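Local atomic coordinates of periplasmic binding protein (Veillonella parvula, PDB entry 4OVK), a protein that probably captures a small solute outside the cytoplasmic membrane and delivers it to an ABC transporter, as periplasmic solute-binding proteins do. Residues I140-L143 and G144-D148; D245-Q249 and D250-G254. All coordinates share one frame; numbering follows the deposited sequence.

Contact 1: residues I140-L143 and G144-D148; sequences IRLL and GKILD
The last turns of helix 133-147, an alpha-helix packed beside a parallel beta-sheet, bring Ile140-Leu143 against Gly144-Asp148 through i to i+4 pairs. Four backbone bonds of this kind link the turns, from Gly144 N to Ile140 O, Lys145 N to Arg141 O, Ile146 N to Leu142 O and Leu147 N to Leu143 O, the last at 2.8 Å. On the sheet side, Ile146 crosses Leu142 so that its CD1 rests 3.9 Å from Leu142 CG; CG1 of Ile146 stands anti to the carbonyl carbon (chi1 -69°), which carries the chain back over the preceding turn. Both residues also touch strand 125-128, Leu142 at Ile128 and Ile146 at Val126. A second apolar pair is formed by Leu143 and Leu147, with CB of the former 4.3 Å from CD1 of the latter, and both lean on helix 41-49. The outer face carries Arg141 and Lys145 side by side, Lys145 NZ lying 3.8 Å from Arg141 CG; the guanidinium forms a salt bridge with Glu154 of helix 150-170. Apolar side chains inward and charged chains outward make this an amphipathic helix of an alpha/beta domain with a four-stranded parallel sheet.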
# COMPACT_ATOMS: atom_id res chain seq x y z
N ILE A 140 0.72 9.12 9.78
CA ILE A 140 -0.48 8.75 10.54
C ILE A 140 -0.60 9.60 11.82
O ILE A 140 -1.69 10.06 12.17
CB ILE A 140 -0.48 7.25 10.86
CG1 ILE A 140 -0.79 6.48 9.58
CG2 ILE A 140 -1.49 6.94 11.94
CD1 ILE A 140 -0.44 5.01 9.67
N ARG A 141 0.53 9.83 12.48
CA ARG A 141 0.53 10.59 13.73
C ARG A 141 0.07 12.02 13.45
O ARG A 141 -0.76 12.57 14.18
CB ARG A 141 1.91 10.55 14.37
CG ARG A 141 1.97 11.22 15.74
CD ARG A 141 3.23 10.83 16.48
NE ARG A 141 3.16 9.47 17.00
CZ ARG A 141 4.19 8.62 17.07
NH1 ARG A 141 4.00 7.41 17.57
NH2 ARG A 141 5.39 8.96 16.62
N LEU A 142 0.60 12.59 12.37
CA LEU A 142 0.20 13.91 11.91
C LEU A 142 -1.30 13.96 11.61
O LEU A 142 -1.99 14.89 12.05
CB LEU A 142 1.03 14.30 10.67
CG LEU A 142 0.65 15.55 9.87
CD1 LEU A 142 0.78 16.80 10.72
CD2 LEU A 142 1.53 15.69 8.65
N LEU A 143 -1.81 12.98 10.86
CA LEU A 143 -3.25 12.92 10.59
C LEU A 143 -4.09 12.87 11.86
O LEU A 143 -5.17 13.45 11.93
CB LEU A 143 -3.57 11.74 9.68
CG LEU A 143 -3.13 11.92 8.24
CD1 LEU A 143 -3.36 10.61 7.49
CD2 LEU A 143 -3.86 13.08 7.57
N GLY A 144 -3.60 12.15 12.87
CA GLY A 144 -4.28 12.08 14.15
C GLY A 144 -4.44 13.45 14.80
O GLY A 144 -5.47 13.73 15.40
N LYS A 145 -3.43 14.30 14.66
CA LYS A 145 -3.49 15.66 15.21
C LYS A 145 -4.43 16.53 14.38
O LYS A 145 -5.21 17.30 14.91
CB LYS A 145 -2.10 16.28 15.25
CG LYS A 145 -1.22 15.64 16.31
CD LYS A 145 -0.11 16.56 16.77
CE LYS A 145 0.71 15.90 17.88
NZ LYS A 145 1.24 14.58 17.45
N ILE A 146 -4.36 16.39 13.06
CA ILE A 146 -5.24 17.14 12.16
C ILE A 146 -6.71 16.79 12.40
O ILE A 146 -7.56 17.68 12.53
CB ILE A 146 -4.85 16.90 10.70
CG1 ILE A 146 -3.49 17.55 10.43
CG2 ILE A 146 -5.93 17.43 9.75
CD1 ILE A 146 -2.86 17.16 9.12
N LEU A 147 -6.99 15.50 12.47
CA LEU A 147 -8.35 15.00 12.59
C LEU A 147 -8.88 14.92 14.02
O LEU A 147 -10.03 14.54 14.22
CB LEU A 147 -8.41 13.59 11.98
CG LEU A 147 -8.13 13.52 10.48
CD1 LEU A 147 -7.84 12.08 10.07
CD2 LEU A 147 -9.32 14.10 9.76
N ASP A 148 -8.05 15.27 15.01
CA ASP A 148 -8.35 15.03 16.43
C ASP A 148 -8.78 13.59 16.69
O ASP A 148 -9.80 13.33 17.34
CB ASP A 148 -9.40 16.03 16.94
CG ASP A 148 -8.83 17.41 17.12
OD1 ASP A 148 -7.89 17.55 17.94
OD2 ASP A 148 -9.30 18.35 16.47

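Contact 2: residues D245-Q249 and D250-G254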
# COMPACT_ATOMS: atom_id res chain seq x y z
N ASP A 245 -2.78 -17.98 -13.93
CA ASP A 245 -3.08 -18.79 -15.11
C ASP A 245 -2.47 -18.21 -16.40
O ASP A 245 -2.23 -18.96 -17.35
CB ASP A 245 -4.59 -19.03 -15.25
CG ASP A 245 -5.11 -20.11 -14.30
OD1 ASP A 245 -4.31 -20.82 -13.65
OD2 ASP A 245 -6.35 -20.27 -14.21
N ASP A 246 -2.18 -16.91 -16.43
CA ASP A 246 -1.46 -16.31 -17.58
C ASP A 246 -0.03 -16.86 -17.74
O ASP A 246 0.48 -17.03 -18.85
CB ASP A 246 -1.39 -14.79 -17.44
CG ASP A 246 -2.78 -14.13 -17.38
OD1 ASP A 246 -3.74 -14.72 -17.94
OD2 ASP A 246 -2.90 -13.04 -16.76
N ILE A 247 0.60 -17.14 -16.60
CA ILE A 247 1.92 -17.75 -16.57
C ILE A 247 1.81 -19.26 -16.81
O ILE A 247 2.52 -19.82 -17.63
CB ILE A 247 2.62 -17.49 -15.21
CG1 ILE A 247 2.87 -16.00 -14.96
CG2 ILE A 247 3.91 -18.29 -15.09
CD1 ILE A 247 3.83 -15.31 -15.91
N TYR A 248 0.92 -19.93 -16.07
CA TYR A 248 0.76 -21.39 -16.20
C TYR A 248 0.43 -21.83 -17.63
O TYR A 248 0.90 -22.88 -18.09
CB TYR A 248 -0.33 -21.91 -15.24
CG TYR A 248 -0.02 -21.73 -13.76
CD1 TYR A 248 1.25 -21.96 -13.25
CD2 TYR A 248 -1.03 -21.37 -12.87
CE1 TYR A 248 1.52 -21.80 -11.90
CE2 TYR A 248 -0.77 -21.21 -11.51
CZ TYR A 248 0.50 -21.43 -11.03
OH TYR A 248 0.75 -21.31 -9.68
N GLN A 249 -0.38 -21.04 -18.33
CA GLN A 249 -0.79 -21.37 -19.70
C GLN A 249 0.01 -20.62 -20.78
O GLN A 249 -0.38 -20.62 -21.95
CB GLN A 249 -2.28 -21.10 -19.87
CG GLN A 249 -3.16 -21.86 -18.89
CD GLN A 249 -4.62 -21.85 -19.32
OE1 GLN A 249 -4.94 -21.91 -20.51
NE2 GLN A 249 -5.52 -21.78 -18.34
N ASP A 250 1.12 -20.01 -20.39
CA ASP A 250 2.02 -19.29 -21.31
C ASP A 250 1.24 -18.43 -22.30
O ASP A 250 1.32 -18.62 -23.51
CB ASP A 250 2.98 -20.26 -22.03
CG ASP A 250 4.23 -20.56 -21.21
OD1 ASP A 250 4.93 -19.60 -20.77
OD2 ASP A 250 4.53 -21.75 -21.01
N LYS A 251 0.48 -17.50 -21.76
CA LYS A 251 -0.28 -16.56 -22.56
C LYS A 251 0.53 -15.34 -22.97
O LYS A 251 0.04 -14.53 -23.75
CB LYS A 251 -1.50 -16.10 -21.79
CG LYS A 251 -2.41 -17.24 -21.35
CD LYS A 251 -3.67 -16.67 -20.71
CE LYS A 251 -4.42 -17.71 -19.90
NZ LYS A 251 -5.53 -17.11 -19.12
N LEU A 252 1.76 -15.22 -22.47
CA LEU A 252 2.54 -13.99 -22.67
C LEU A 252 3.54 -14.13 -23.83
O LEU A 252 4.45 -14.98 -23.78
CB LEU A 252 3.26 -13.61 -21.38
CG LEU A 252 2.36 -13.52 -20.15
CD1 LEU A 252 3.17 -13.19 -18.90
CD2 LEU A 252 1.23 -12.52 -20.37
N GLU A 253 3.36 -13.29 -24.85
CA GLU A 253 4.18 -13.34 -26.07
C GLU A 253 5.66 -13.13 -25.78
O GLU A 253 6.02 -12.23 -25.02
CB GLU A 253 3.73 -12.28 -27.09
CG GLU A 253 2.86 -12.83 -28.21
CD GLU A 253 2.48 -11.75 -29.20
OE1 GLU A 253 3.25 -11.52 -30.17
OE2 GLU A 253 1.41 -11.15 -29.02
N GLY A 254 6.50 -13.96 -26.40
CA GLY A 254 7.95 -13.88 -26.24
C GLY A 254 8.50 -14.44 -24.93
O GLY A 254 9.69 -14.30 -24.64
O HOH W 1 4.23 -22.02 -18.20
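A Schellman motif ends helix 244-248, and beside it the side chains of Asp246 and Lys251 meet at a slant. Lys251 N reaches Asp246 O at 2.9 Å in the carbonyl plane, almost straight at 170°. Asp250, the C-prime residue with positive phi (43°), sends its N to Ile247 O at 3.1 Å, approaching from above the carbonyl plane. Chain reversal here brings the lysine back along the helix end: with CG anti to the carbonyl carbon (chi1 -57°) and the rest of the chain extended, its NZ meets Asp246 OD1 nearly along the C-O axis, a salt bridge of 3.2 Å. The other carboxylate oxygen, OD2, takes a hydrogen bond from Arg243 N, so the two oxygens of Asp246 join the residue just before the helix to the turn that follows it. With an alanine at this position, the Lys251 ammonium is likely to lose its carboxylate mate and the Arg243 amide its acceptor. Gln249 runs alongside the lysine and points the same way, its CB 4.0 Å from Lys251 CE. Toward the interior, Ile247 and Leu252 are also set obliquely to each other and meet through their methyl groups; Ile247 further touches Trp257 and Val263. Asp250 turns its carboxylate away from the lysine, and its OD1 accepts a hydrogen bond from Trp257 N. A water lies 2.8 Å from Ile247 O and 2.8 Å from Asp250 OD2, the second bond being weak.

Overall arrangement
From the N terminus, the chain reaches contact 1 at the end of helix 133-147, after strand 125-128 has completed the first parallel sheet; helix 150-170 follows directly. It then builds most of the second four-stranded sheet before contact 2, which closes the turn after helix 244-248, between strand 233-236 and the edge strand 268-270. Both contacts are local and come in series, neither nested nor crossed. The centres of contact 1 and contact 2 are about 46 Å apart, on opposite sides of the chain's centre, and the two do not touch. Contact 1 thus belongs to the layer on the first sheet, whereas contact 2 shapes the connection between neighbouring strands of the second.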